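Local coordinates for protein putative solute-binding component of ABC transporter (Clostridium phytofermentans, PDB 4YS6) that binds glucose in a cleft between two lobes and probably serves as the solute-binding component of a sugar-importing ABC transporter, at residues K46-W51 / A74-Q79; Q72-S75 / T80-S83; V41-K46 / I121-L126; V211-W216 / D247-G252. All blocks are in the same frame, centred on the assembly; numbering follows the deposited sequence. Where two conformers were deposited one is given.

Contact 1: K46-W51 / A74-Q79; sequences KDLQRW and ASNDVQ. With NA (sodium ion), chain G; BGC (beta-D-glucopyranose), chain D.
Leu48 meets Asn76 where two loops at the lip of the sugar cleft come together, with CD1 of Leu48 4.1 Å from ND2 of Asn76. This is the close, covered part of the contact. The same Leu48 CD1 also lies 3.6 Å from O6 of the glucose, so one methyl serves both the loop and the ligand. Past Leu48, Arg50 and Trp51, by helix 50-64, each use their own edge to hold the sugar: Arg50 NH1 donates to O3 over 2.9 Å at 159°, and Trp51 NE1 donates to O6 over 3.0 Å at a more bent 144°. CH2 of Trp51 rests over the centre of the Arg50 guanidinium, whose outer partners are Asp54 and Asp124. The other side is loose and wet. In the conformer modelled here, Asp47 OD2 comes no nearer than 4.4 Å to Ser75 OG, and both residues are exposed. Here the type I' turn from Ala74 to Asp77 holds a sodium ion through Ser75 O at 2.4 Å, Asp77 OD1 and three waters. Across the interface there is only light van der Waals contact, methyl to amide, while the directional chemistry runs outward, to glucose on one side and to hydrated sodium on the other.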
loop_
_atom_site.group_PDB
_atom_site.type_symbol
_atom_site.label_atom_id
_atom_site.label_comp_id
_atom_site.label_asym_id
_atom_site.label_seq_id
_atom_site.Cartn_x
_atom_site.Cartn_y
_atom_site.Cartn_z
ATOM N N LYS A 46 -12.200 -3.128 -5.753
ATOM C CA LYS A 46 -12.497 -4.170 -4.765
ATOM C C LYS A 46 -11.594 -5.389 -4.917
ATOM O O LYS A 46 -11.637 -6.298 -4.085
ATOM C CB LYS A 46 -13.956 -4.623 -4.898
ATOM C CG LYS A 46 -14.953 -3.596 -4.437
ATOM C CD LYS A 46 -16.370 -4.148 -4.554
ATOM C CE LYS A 46 -17.393 -3.114 -4.111
ATOM N NZ LYS A 46 -18.797 -3.564 -4.331
ATOM N N ASP A 47 -10.762 -5.402 -5.956
ATOM C CA ASP A 47 -9.980 -6.603 -6.307
ATOM C C ASP A 47 -8.661 -6.636 -5.539
ATOM O O ASP A 47 -7.951 -7.634 -5.554
ATOM C CB ASP A 47 -9.710 -6.663 -7.808
ATOM C CG ASP A 47 -10.985 -6.879 -8.630
ATOM O OD1 ASP A 47 -11.847 -7.685 -8.211
ATOM O OD2 ASP A 47 -11.123 -6.233 -9.691
ATOM N N LEU A 48 -8.336 -5.531 -4.875
ATOM C CA LEU A 48 -7.221 -5.459 -3.948
ATOM C C LEU A 48 -7.871 -5.335 -2.574
ATOM O O LEU A 48 -8.702 -4.458 -2.353
ATOM C CB LEU A 48 -6.321 -4.278 -4.272
ATOM C CG LEU A 48 -5.568 -4.382 -5.602
ATOM C CD1 LEU A 48 -4.984 -3.071 -6.021
ATOM C CD2 LEU A 48 -4.476 -5.419 -5.508
ATOM N N GLN A 49 -7.556 -6.243 -1.660
ATOM C CA GLN A 49 -8.472 -6.492 -0.565
ATOM C C GLN A 49 -8.763 -5.289 0.315
ATOM O O GLN A 49 -9.920 -5.040 0.651
ATOM C CB GLN A 49 -7.954 -7.602 0.337
ATOM C CG GLN A 49 -9.011 -8.130 1.295
ATOM C CD GLN A 49 -8.379 -8.793 2.509
ATOM O OE1 GLN A 49 -7.774 -9.852 2.411
ATOM N NE2 GLN A 49 -8.517 -8.159 3.648
ATOM N N ARG A 50 -7.727 -4.566 0.718
ATOM C CA ARG A 50 -7.889 -3.600 1.794
ATOM C C ARG A 50 -8.975 -2.558 1.508
ATOM O O ARG A 50 -9.668 -2.116 2.436
ATOM C CB ARG A 50 -6.559 -2.880 2.122
ATOM C CG ARG A 50 -5.993 -2.023 1.039
ATOM C CD ARG A 50 -4.943 -1.071 1.590
ATOM N NE ARG A 50 -5.541 0.007 2.378
ATOM C CZ ARG A 50 -4.852 1.054 2.837
ATOM N NH1 ARG A 50 -3.545 1.130 2.659
ATOM N NH2 ARG A 50 -5.460 2.027 3.509
ATOM N N TRP A 51 -9.160 -2.190 0.250
ATOM C CA TRP A 51 -10.052 -1.067 -0.095
ATOM C C TRP A 51 -11.491 -1.409 0.193
ATOM O O TRP A 51 -12.307 -0.512 0.387
ATOM C CB TRP A 51 -9.874 -0.643 -1.558
ATOM C CG TRP A 51 -8.437 -0.409 -1.856
ATOM C CD1 TRP A 51 -7.625 -1.216 -2.595
ATOM C CD2 TRP A 51 -7.597 0.655 -1.366
ATOM N NE1 TRP A 51 -6.347 -0.733 -2.603
ATOM C CE2 TRP A 51 -6.296 0.402 -1.840
ATOM C CE3 TRP A 51 -7.820 1.785 -0.568
ATOM C CZ2 TRP A 51 -5.226 1.254 -1.566
ATOM C CZ3 TRP A 51 -6.743 2.611 -0.282
ATOM C CH2 TRP A 51 -5.471 2.346 -0.782
ATOM N N ALA A 74 -13.862 1.850 -8.429
ATOM C CA ALA A 74 -13.601 2.100 -9.848
ATOM C C ALA A 74 -12.970 0.954 -10.665
ATOM O O ALA A 74 -12.592 1.159 -11.810
ATOM C CB ALA A 74 -12.730 3.327 -9.968
ATOM N N SER A 75 -12.868 -0.236 -10.078
ATOM C CA SER A 75 -12.299 -1.398 -10.772
ATOM C C SER A 75 -10.911 -1.123 -11.331
ATOM O O SER A 75 -10.511 -1.692 -12.339
ATOM C CB SER A 75 -13.217 -1.859 -11.895
ATOM O OG SER A 75 -12.892 -3.182 -12.271
ATOM N N ASN A 76 -10.161 -0.263 -10.653
ATOM C CA ASN A 76 -8.803 0.109 -11.083
ATOM C C ASN A 76 -8.750 0.690 -12.498
ATOM O O ASN A 76 -7.707 0.657 -13.175
ATOM C CB ASN A 76 -7.851 -1.102 -10.960
ATOM C CG ASN A 76 -6.865 -0.965 -9.816
ATOM O OD1 ASN A 76 -7.000 -0.093 -8.961
ATOM N ND2 ASN A 76 -5.876 -1.856 -9.784
ATOM N N ASP A 77 -9.863 1.257 -12.941
ATOM C CA ASP A 77 -9.948 1.928 -14.234
ATOM C C ASP A 77 -9.983 3.445 -14.016
ATOM O O ASP A 77 -10.935 3.965 -13.431
ATOM C CB ASP A 77 -11.190 1.442 -14.984
ATOM C CG ASP A 77 -11.042 0.023 -15.504
ATOM O OD1 ASP A 77 -9.894 -0.442 -15.622
ATOM O OD2 ASP A 77 -12.066 -0.629 -15.808
ATOM N N VAL A 78 -8.941 4.147 -14.464
ATOM C CA VAL A 78 -8.799 5.578 -14.190
ATOM C C VAL A 78 -9.978 6.405 -14.701
ATOM O O VAL A 78 -10.475 7.282 -13.986
ATOM C CB VAL A 78 -7.481 6.111 -14.781
ATOM C CG1 VAL A 78 -7.400 7.645 -14.712
ATOM C CG2 VAL A 78 -6.319 5.498 -14.041
ATOM N N GLN A 79 -10.452 6.146 -15.917
ATOM C CA GLN A 79 -11.534 6.968 -16.452
ATOM C C GLN A 79 -12.828 6.737 -15.669
ATOM O O GLN A 79 -13.660 7.648 -15.534
ATOM C CB GLN A 79 -11.740 6.694 -17.942
ATOM C CG GLN A 79 -12.803 7.562 -18.561
ATOM C CD GLN A 79 -12.531 9.034 -18.347
ATOM O OE1 GLN A 79 -13.416 9.792 -17.941
ATOM N NE2 GLN A 79 -11.297 9.444 -18.604
HETATM NA NA NA G . -9.537 -2.531 -14.362
HETATM C C2 BGC D . -1.409 0.923 -0.255
HETATM C C3 BGC D . -1.106 -0.494 0.107
HETATM C C4 BGC D . -1.745 -1.461 -0.798
HETATM C C5 BGC D . -1.465 -1.170 -2.240
HETATM C C6 BGC D . -2.274 -2.007 -3.207
HETATM C C1 BGC D . -0.944 1.192 -1.700
HETATM O O1 BGC D . -1.198 2.394 -2.090
HETATM O O2 BGC D . -0.729 1.808 0.625
HETATM O O3 BGC D . -1.569 -0.679 1.498
HETATM O O4 BGC D . -1.253 -2.806 -0.570
HETATM O O5 BGC D . -1.799 0.230 -2.482
HETATM O O6 BGC D . -3.646 -2.058 -2.846
HETATM O O HOH W 1 -10.614 -4.153 -13.016
HETATM O O HOH W 2 -7.440 -2.188 -14.742
HETATM O O HOH W 3 -11.823 -3.176 -15.248
#

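Contact 2: Q72-S75 / T80-S83; sequences QYAS and TQVS. With NA (sodium ion), chain G.
Ala74 and Gln81 meet through their methyl and methylene carbons, CB to CB at 3.7 Å, and this apolar touch is the centre of the contact. The backbones are close as well: the CA atoms of Ala74 and Gln81 are 5.1 Å apart, which brings the end of the strand right up to the helix. Thr80 adds the second apolar patch. Its CG2 lies anti to the backbone N while OG1 sits beside that N (chi1 -69°), which turns the methyl rather than the hydroxyl to the loop. CG2 comes to 4.0 Å from Ala74 CB and also reaches Ala74 CA and O, so the threonine and the glutamine both pack on the alanine from the helix side.

In the fold, this is the tight turn of a beta-alpha unit in a Rossmann-like periplasmic-binding-protein lobe: edge strand 68-73 of the parallel part of the sheet ends, a short loop follows, and helix 78-90 turns back against it.

Polar bonding belongs to the flanks. Gln81 has CG anti to its N and an extended chain beyond, which carries the amide away from Ala74 to Ile101 N and Ala99 O; with both ends of the amide engaged, its rotation is fixed. Tyr73 O receives Gln84 NE2 from the next helical turn, and Tyr73 OH bonds to Trp51 O.

Metal binding forms the last group. Ser75 O binds the sodium ion at 2.4 Å. In one of two conformers, Ser75 OG is also hydrogen-bonded to a water ligand of that ion (water 1) at 2.6 Å. Asp77 completes the protein ligands.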
loop_
_atom_site.group_PDB
_atom_site.type_symbol
_atom_site.label_atom_id
_atom_site.label_comp_id
_atom_site.label_asym_id
_atom_site.label_seq_id
_atom_site.Cartn_x
_atom_site.Cartn_y
_atom_site.Cartn_z
ATOM N N GLN A 72 -18.072 4.823 -4.006
ATOM C CA GLN A 72 -17.954 4.137 -5.286
ATOM C C GLN A 72 -16.565 3.565 -5.463
ATOM O O GLN A 72 -15.571 4.138 -4.982
ATOM C CB GLN A 72 -18.289 5.077 -6.444
ATOM C CG GLN A 72 -19.723 5.579 -6.402
ATOM C CD GLN A 72 -20.090 6.385 -7.626
ATOM O OE1 GLN A 72 -20.009 5.889 -8.744
ATOM N NE2 GLN A 72 -20.494 7.638 -7.420
ATOM N N TYR A 73 -16.527 2.412 -6.129
ATOM C CA TYR A 73 -15.293 1.701 -6.468
ATOM C C TYR A 73 -15.106 1.699 -7.977
ATOM O O TYR A 73 -16.069 1.487 -8.718
ATOM C CB TYR A 73 -15.319 0.252 -5.989
ATOM C CG TYR A 73 -15.248 0.096 -4.496
ATOM C CD1 TYR A 73 -16.380 0.244 -3.717
ATOM C CD2 TYR A 73 -14.050 -0.192 -3.877
ATOM C CE1 TYR A 73 -16.322 0.100 -2.340
ATOM C CE2 TYR A 73 -13.974 -0.340 -2.502
ATOM C CZ TYR A 73 -15.104 -0.182 -1.742
ATOM O OH TYR A 73 -15.059 -0.321 -0.377
ATOM N N ALA A 74 -13.862 1.850 -8.429
ATOM C CA ALA A 74 -13.601 2.100 -9.848
ATOM C C ALA A 74 -12.970 0.954 -10.665
ATOM O O ALA A 74 -12.592 1.159 -11.810
ATOM C CB ALA A 74 -12.730 3.327 -9.968
ATOM N N SER A 75 -12.868 -0.236 -10.078
ATOM C CA SER A 75 -12.299 -1.398 -10.772
ATOM C C SER A 75 -10.911 -1.123 -11.331
ATOM O O SER A 75 -10.511 -1.692 -12.339
ATOM C CB SER A 75 -13.217 -1.859 -11.895
ATOM O OG SER A 75 -12.892 -3.182 -12.271
ATOM N N THR A 80 -12.988 5.536 -15.123
ATOM C CA THR A 80 -14.156 5.252 -14.300
ATOM C C THR A 80 -14.083 6.076 -13.027
ATOM O O THR A 80 -15.087 6.636 -12.594
ATOM C CB THR A 80 -14.276 3.753 -13.971
ATOM O OG1 THR A 80 -14.606 3.056 -15.181
ATOM C CG2 THR A 80 -15.382 3.511 -12.925
ATOM N N GLN A 81 -12.904 6.153 -12.421
ATOM C CA GLN A 81 -12.778 6.932 -11.205
ATOM C C GLN A 81 -13.024 8.408 -11.477
ATOM O O GLN A 81 -13.687 9.083 -10.689
ATOM C CB GLN A 81 -11.413 6.725 -10.567
ATOM C CG GLN A 81 -11.288 7.517 -9.277
ATOM C CD GLN A 81 -10.122 7.035 -8.450
ATOM O OE1 GLN A 81 -8.962 7.190 -8.836
ATOM N NE2 GLN A 81 -10.426 6.422 -7.327
ATOM N N VAL A 82 -12.513 8.917 -12.595
ATOM C CA VAL A 82 -12.789 10.290 -12.976
ATOM C C VAL A 82 -14.299 10.547 -13.132
ATOM O O VAL A 82 -14.829 11.539 -12.611
ATOM C CB VAL A 82 -12.061 10.661 -14.288
ATOM C CG1 VAL A 82 -12.534 12.015 -14.793
ATOM C CG2 VAL A 82 -10.554 10.654 -14.060
ATOM N N SER A 83 -14.994 9.657 -13.836
ATOM C CA SER A 83 -16.429 9.816 -14.025
ATOM C C SER A 83 -17.187 9.703 -12.705
ATOM O O SER A 83 -18.171 10.417 -12.494
ATOM C CB SER A 83 -16.938 8.789 -15.024
ATOM O OG SER A 83 -16.357 9.047 -16.279
HETATM NA NA NA G . -9.537 -2.531 -14.362
HETATM O O HOH W 1 -10.614 -4.153 -13.016
HETATM O O HOH W 2 -7.440 -2.188 -14.742
HETATM O O HOH W 3 -11.823 -3.176 -15.248
#

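Contact 3: V41-K46 / I121-L126; sequences VAMPTK and IAYDRL. With BGC (beta-D-glucopyranose), chain D.
Two flat groups, the Tyr123 ring and the Arg125 guanidinium, receive segment 41-46. Over one face of the Tyr123 ring sits the terminal methyl of selenomethionine Met43: CE is 4.1 Å from the ring centroid and 16° off the normal, a CH-pi contact displaced toward the CG–CD1 rim. SE follows obliquely at 5.1 Å from the same centroid, 30° off the normal, which makes the pair a Met-aromatic contact as well. Bends at chi2 and chi3 of Met43 swing the methyl across to the ring, although the CA atoms of the two residues are 8.7 Å apart. At its far end, Tyr123 OH bonds to Asp54.

The guanidinium of Arg125 has glucose at its edge, near the plane, whereas Pro44 approaches obliquely, with CB 3.9 Å from NH1.

These residues stand at the carboxyl ends of strands 38-43 and 119-123, two parallel strands of one sheet separated by strand 95-98. Side chains therefore bridge a gap that backbone pairing does not, and the strand-end loops carry the ligand residues, as in other sugar-binding proteins of this fold.

Arg125 runs extended from CG to NE, so that two of its nitrogens reach neighbouring oxygens of the sugar. NE donates to O1 over 2.9 Å, and NH2 donates almost straight, at 173°, to the ring oxygen O5. NH1 is held by Ser100 O, which fixes the rotation of the group. Beside it, Asp124 OD2 accepts from glucose O2 at 2.8 Å; its other oxygen is engaged too, so the carboxylate is gripped at both.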
loop_
_atom_site.group_PDB
_atom_site.type_symbol
_atom_site.label_atom_id
_atom_site.label_comp_id
_atom_site.label_asym_id
_atom_site.label_seq_id
_atom_site.Cartn_x
_atom_site.Cartn_y
_atom_site.Cartn_z
ATOM N N VAL A 41 -16.898 9.320 -1.452
ATOM C CA VAL A 41 -15.761 8.483 -1.118
ATOM C C VAL A 41 -15.444 7.627 -2.317
ATOM O O VAL A 41 -16.273 6.804 -2.732
ATOM C CB VAL A 41 -16.038 7.580 0.110
ATOM C CG1 VAL A 41 -14.786 6.768 0.479
ATOM C CG2 VAL A 41 -16.511 8.421 1.311
ATOM N N ALA A 42 -14.267 7.861 -2.898
ATOM C CA ALA A 42 -13.872 7.193 -4.122
ATOM C C ALA A 42 -12.728 6.217 -3.846
ATOM O O ALA A 42 -11.629 6.633 -3.472
ATOM C CB ALA A 42 -13.455 8.208 -5.175
HETATM N N MSE A 43 -12.986 4.929 -4.050
HETATM C CA MSE A 43 -11.993 3.878 -3.795
HETATM C C MSE A 43 -11.535 3.261 -5.124
HETATM O O MSE A 43 -12.280 3.295 -6.106
HETATM C CB MSE A 43 -12.582 2.789 -2.878
HETATM C CG MSE A 43 -12.983 3.276 -1.486
HETATM SE SE MSE A 43 -11.373 3.493 -0.432
HETATM C CE MSE A 43 -11.669 5.285 0.251
ATOM N N PRO A 44 -10.307 2.730 -5.172
ATOM C CA PRO A 44 -9.773 2.314 -6.480
ATOM C C PRO A 44 -10.356 1.034 -7.053
ATOM O O PRO A 44 -10.681 1.012 -8.238
ATOM C CB PRO A 44 -8.269 2.130 -6.214
ATOM C CG PRO A 44 -8.159 1.925 -4.732
ATOM C CD PRO A 44 -9.269 2.731 -4.132
ATOM N N THR A 45 -10.508 0.006 -6.230
ATOM C CA THR A 45 -10.963 -1.281 -6.704
ATOM C C THR A 45 -11.323 -2.151 -5.525
ATOM O O THR A 45 -10.812 -1.939 -4.439
ATOM C CB THR A 45 -9.889 -1.972 -7.537
ATOM O OG1 THR A 45 -10.376 -3.225 -7.998
ATOM C CG2 THR A 45 -8.629 -2.207 -6.702
ATOM N N LYS A 46 -12.200 -3.128 -5.753
ATOM C CA LYS A 46 -12.497 -4.170 -4.765
ATOM C C LYS A 46 -11.594 -5.389 -4.917
ATOM O O LYS A 46 -11.637 -6.298 -4.085
ATOM C CB LYS A 46 -13.956 -4.623 -4.898
ATOM C CG LYS A 46 -14.953 -3.596 -4.437
ATOM C CD LYS A 46 -16.370 -4.148 -4.554
ATOM C CE LYS A 46 -17.393 -3.114 -4.111
ATOM N NZ LYS A 46 -18.797 -3.564 -4.331
ATOM N N ILE A 121 -9.711 15.392 0.349
ATOM C CA ILE A 121 -8.790 14.652 1.205
ATOM C C ILE A 121 -8.247 13.500 0.378
ATOM O O ILE A 121 -9.003 12.684 -0.149
ATOM C CB ILE A 121 -9.487 14.135 2.496
ATOM C CG1 ILE A 121 -10.010 15.305 3.334
ATOM C CG2 ILE A 121 -8.533 13.311 3.316
ATOM C CD1 ILE A 121 -10.859 14.895 4.499
ATOM N N ALA A 122 -6.930 13.459 0.235
ATOM C CA ALA A 122 -6.257 12.314 -0.391
ATOM C C ALA A 122 -6.202 11.206 0.635
ATOM O O ALA A 122 -5.651 11.392 1.723
ATOM C CB ALA A 122 -4.881 12.670 -0.830
ATOM N N TYR A 123 -6.780 10.060 0.287
ATOM C CA TYR A 123 -6.894 8.922 1.170
ATOM C C TYR A 123 -5.843 7.887 0.801
ATOM O O TYR A 123 -5.901 7.322 -0.289
ATOM C CB TYR A 123 -8.296 8.286 1.061
ATOM C CG TYR A 123 -8.544 7.182 2.059
ATOM C CD1 TYR A 123 -8.092 5.894 1.833
ATOM C CD2 TYR A 123 -9.235 7.440 3.226
ATOM C CE1 TYR A 123 -8.301 4.886 2.771
ATOM C CE2 TYR A 123 -9.453 6.462 4.164
ATOM C CZ TYR A 123 -8.996 5.193 3.943
ATOM O OH TYR A 123 -9.235 4.230 4.891
ATOM N N ASP A 124 -4.910 7.670 1.730
ATOM C CA ASP A 124 -3.831 6.682 1.680
ATOM C C ASP A 124 -2.757 6.957 0.637
ATOM O O ASP A 124 -1.558 6.897 0.975
ATOM C CB ASP A 124 -4.354 5.274 1.472
ATOM C CG ASP A 124 -3.289 4.249 1.771
ATOM O OD1 ASP A 124 -3.114 3.870 2.961
ATOM O OD2 ASP A 124 -2.551 3.896 0.833
ATOM N N ARG A 125 -3.178 7.231 -0.594
ATOM C CA ARG A 125 -2.291 7.594 -1.698
ATOM C C ARG A 125 -2.330 9.082 -1.956
ATOM O O ARG A 125 -3.395 9.684 -1.953
ATOM C CB ARG A 125 -2.710 6.870 -2.972
ATOM C CG ARG A 125 -2.685 5.351 -2.808
ATOM C CD ARG A 125 -3.416 4.696 -3.956
ATOM N NE ARG A 125 -3.246 3.233 -3.938
ATOM C CZ ARG A 125 -3.757 2.407 -4.850
ATOM N NH1 ARG A 125 -4.505 2.870 -5.832
ATOM N NH2 ARG A 125 -3.520 1.106 -4.783
ATOM N N LEU A 126 -1.183 9.689 -2.194
ATOM C CA LEU A 126 -1.157 11.120 -2.406
ATOM C C LEU A 126 -1.584 11.478 -3.852
ATOM O O LEU A 126 -1.181 10.835 -4.820
ATOM C CB LEU A 126 0.227 11.659 -2.068
ATOM C CG LEU A 126 0.393 13.176 -2.076
ATOM C CD1 LEU A 126 -0.527 13.858 -1.088
ATOM C CD2 LEU A 126 1.856 13.556 -1.834
HETATM C C2 BGC D . -1.409 0.923 -0.255
HETATM C C3 BGC D . -1.106 -0.494 0.107
HETATM C C4 BGC D . -1.745 -1.461 -0.798
HETATM C C5 BGC D . -1.465 -1.170 -2.240
HETATM C C6 BGC D . -2.274 -2.007 -3.207
HETATM C C1 BGC D . -0.944 1.192 -1.700
HETATM O O1 BGC D . -1.198 2.394 -2.090
HETATM O O2 BGC D . -0.729 1.808 0.625
HETATM O O3 BGC D . -1.569 -0.679 1.498
HETATM O O4 BGC D . -1.253 -2.806 -0.570
HETATM O O5 BGC D . -1.799 0.230 -2.482
HETATM O O6 BGC D . -3.646 -2.058 -2.846
#

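Contact 4: V211-W216 / D247-G252; sequences VATAGW and DSTALG. With BGC (beta-D-glucopyranose), chain D.
Trp216 joins the loop 211-216 to helix 247-260 by its backbone and by one side of its indole. Its carbonyl O accepts from Ser248 OG at 2.6 Å, in the carbonyl plane and with a C=O...O angle of 145°. Followed outward, Trp216 CB lies 3.7 Å from Ser248 OG and touches C6 of the glucose. CG comes closest to the sugar, 3.5 Å from C6. Chi1 of -70° with chi2 of 98° turns one face of the indole to C5 and C6: C5 stands 3.6 Å above the ring centre, with the pyranose tilted to it, a CH-rich edge of sugar on an aromatic face, as is common in sugar-binding proteins. At the benzene rim CE3 approaches Thr249 CG2 obliquely at 4.2 Å, and CZ2 reaches toward C1 and C5 of glucose. On the pyrrole side NE1 donates to Asp176, which also bonds the sugar. Thr249 CG2 is wedged against the loop too, 3.8 Å from Thr213 OG1, a hydroxyl bonded to Thr171 O. Ser248 OG and Thr249 OG1 both pair with Asn246, another glucose ligand. The loop thus lies between helices 208-211 and 218-232, beside the start of helix 247-260 after strand 241-244, with helix 177-195 touching the indole through Ala179 and Phe182.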
loop_
_atom_site.group_PDB
_atom_site.type_symbol
_atom_site.label_atom_id
_atom_site.label_comp_id
_atom_site.label_asym_id
_atom_site.label_seq_id
_atom_site.Cartn_x
_atom_site.Cartn_y
_atom_site.Cartn_z
ATOM N N VAL A 211 11.253 -2.946 -11.304
ATOM C CA VAL A 211 10.657 -3.845 -10.310
ATOM C C VAL A 211 9.209 -3.521 -9.961
ATOM O O VAL A 211 8.568 -4.255 -9.190
ATOM C CB VAL A 211 11.489 -3.853 -9.014
ATOM C CG1 VAL A 211 12.884 -4.354 -9.325
ATOM C CG2 VAL A 211 11.565 -2.478 -8.376
ATOM N N ALA A 212 8.694 -2.430 -10.529
ATOM C CA ALA A 212 7.321 -2.009 -10.300
ATOM C C ALA A 212 6.346 -3.010 -10.899
ATOM O O ALA A 212 6.616 -3.598 -11.927
ATOM C CB ALA A 212 7.079 -0.636 -10.904
ATOM N N THR A 213 5.219 -3.206 -10.232
ATOM C CA THR A 213 4.219 -4.181 -10.671
ATOM C C THR A 213 2.950 -3.436 -11.052
ATOM O O THR A 213 2.256 -2.896 -10.199
ATOM C CB THR A 213 3.890 -5.228 -9.569
ATOM O OG1 THR A 213 5.095 -5.825 -9.062
ATOM C CG2 THR A 213 2.974 -6.356 -10.127
ATOM N N ALA A 214 2.632 -3.434 -12.340
ATOM C CA ALA A 214 1.433 -2.754 -12.822
ATOM C C ALA A 214 0.148 -3.156 -12.083
ATOM O O ALA A 214 -0.151 -4.347 -11.910
ATOM C CB ALA A 214 1.279 -3.018 -14.315
ATOM N N GLY A 215 -0.600 -2.148 -11.623
ATOM C CA GLY A 215 -1.837 -2.363 -10.906
ATOM C C GLY A 215 -1.731 -3.082 -9.584
ATOM O O GLY A 215 -2.750 -3.523 -9.052
ATOM N N TRP A 216 -0.513 -3.218 -9.048
ATOM C CA TRP A 216 -0.280 -4.018 -7.856
ATOM C C TRP A 216 -0.792 -5.457 -8.051
ATOM O O TRP A 216 -1.167 -6.156 -7.080
ATOM C CB TRP A 216 -0.954 -3.392 -6.644
ATOM C CG TRP A 216 -0.374 -2.098 -6.127
ATOM C CD1 TRP A 216 -0.798 -0.823 -6.379
ATOM C CD2 TRP A 216 0.705 -1.980 -5.193
ATOM N NE1 TRP A 216 -0.055 0.069 -5.646
ATOM C CE2 TRP A 216 0.885 -0.614 -4.927
ATOM C CE3 TRP A 216 1.545 -2.907 -4.559
ATOM C CZ2 TRP A 216 1.866 -0.149 -4.036
ATOM C CZ3 TRP A 216 2.515 -2.440 -3.689
ATOM C CH2 TRP A 216 2.658 -1.086 -3.429
ATOM N N ASP A 247 1.212 -7.215 0.119
ATOM C CA ASP A 247 0.690 -8.570 0.095
ATOM C C ASP A 247 0.195 -9.016 -1.290
ATOM O O ASP A 247 0.371 -10.176 -1.643
ATOM C CB ASP A 247 -0.419 -8.696 1.112
ATOM C CG ASP A 247 0.093 -8.938 2.562
ATOM O OD1 ASP A 247 1.322 -8.937 2.825
ATOM O OD2 ASP A 247 -0.782 -9.144 3.439
ATOM N N SER A 248 -0.396 -8.146 -2.107
ATOM C CA SER A 248 -0.888 -8.637 -3.395
ATOM C C SER A 248 0.294 -9.065 -4.274
ATOM O O SER A 248 0.201 -10.091 -4.978
ATOM C CB SER A 248 -1.790 -7.606 -4.107
ATOM O OG SER A 248 -1.097 -6.426 -4.485
ATOM N N THR A 249 1.430 -8.365 -4.197
ATOM C CA THR A 249 2.585 -8.811 -4.963
ATOM C C THR A 249 3.222 -10.036 -4.311
ATOM O O THR A 249 3.595 -10.984 -5.011
ATOM C CB THR A 249 3.628 -7.695 -5.159
ATOM O OG1 THR A 249 4.113 -7.223 -3.906
ATOM C CG2 THR A 249 3.019 -6.532 -5.943
ATOM N N ALA A 250 3.297 -10.058 -2.986
ATOM C CA ALA A 250 3.828 -11.237 -2.309
ATOM C C ALA A 250 3.043 -12.501 -2.631
ATOM O O ALA A 250 3.619 -13.595 -2.735
ATOM C CB ALA A 250 3.859 -11.007 -0.805
ATOM N N LEU A 251 1.729 -12.381 -2.719
ATOM C CA LEU A 251 0.895 -13.532 -3.056
ATOM C C LEU A 251 1.241 -14.125 -4.423
ATOM O O LEU A 251 1.269 -15.346 -4.601
ATOM C CB LEU A 251 -0.569 -13.142 -3.016
ATOM C CG LEU A 251 -1.562 -14.264 -3.212
ATOM C CD1 LEU A 251 -1.370 -15.319 -2.127
ATOM C CD2 LEU A 251 -2.970 -13.695 -3.170
ATOM N N GLY A 252 1.475 -13.261 -5.403
ATOM C CA GLY A 252 1.868 -13.687 -6.730
ATOM C C GLY A 252 3.215 -14.371 -6.689
ATOM O O GLY A 252 3.426 -15.417 -7.290
HETATM C C2 BGC D . -1.409 0.923 -0.255
HETATM C C3 BGC D . -1.106 -0.494 0.107
HETATM C C4 BGC D . -1.745 -1.461 -0.798
HETATM C C5 BGC D . -1.465 -1.170 -2.240
HETATM C C6 BGC D . -2.274 -2.007 -3.207
HETATM C C1 BGC D . -0.944 1.192 -1.700
HETATM O O1 BGC D . -1.198 2.394 -2.090
HETATM O O2 BGC D . -0.729 1.808 0.625
HETATM O O3 BGC D . -1.569 -0.679 1.498
HETATM O O4 BGC D . -1.253 -2.806 -0.570
HETATM O O5 BGC D . -1.799 0.230 -2.482
HETATM O O6 BGC D . -3.646 -2.058 -2.846
#

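How the contacts relate
Contacts 2, 3 and 4 are buried, whereas contact 1 is only partly so and runs out to the surface at the sodium site. Contacts 1 and 2 share Ala74, Ser75 and helix 78-90; contacts 2 and 3 reach the same sheet through neighbouring strands 68-73 and 38-43. Contact 4 belongs to the other lobe, yet packs on contact 1 through Leu48 and on contact 3 through Arg125 against Trp216. Across their segments, contacts 1 to 3 rely on van der Waals and CH-pi packing, while contact 4 adds a hydrogen bond. Glucose unites contacts 1, 3 and 4 with differing chemistry: hydrogen bonds from contacts 1 and 3, an indole face under C5 and C6 from contact 4.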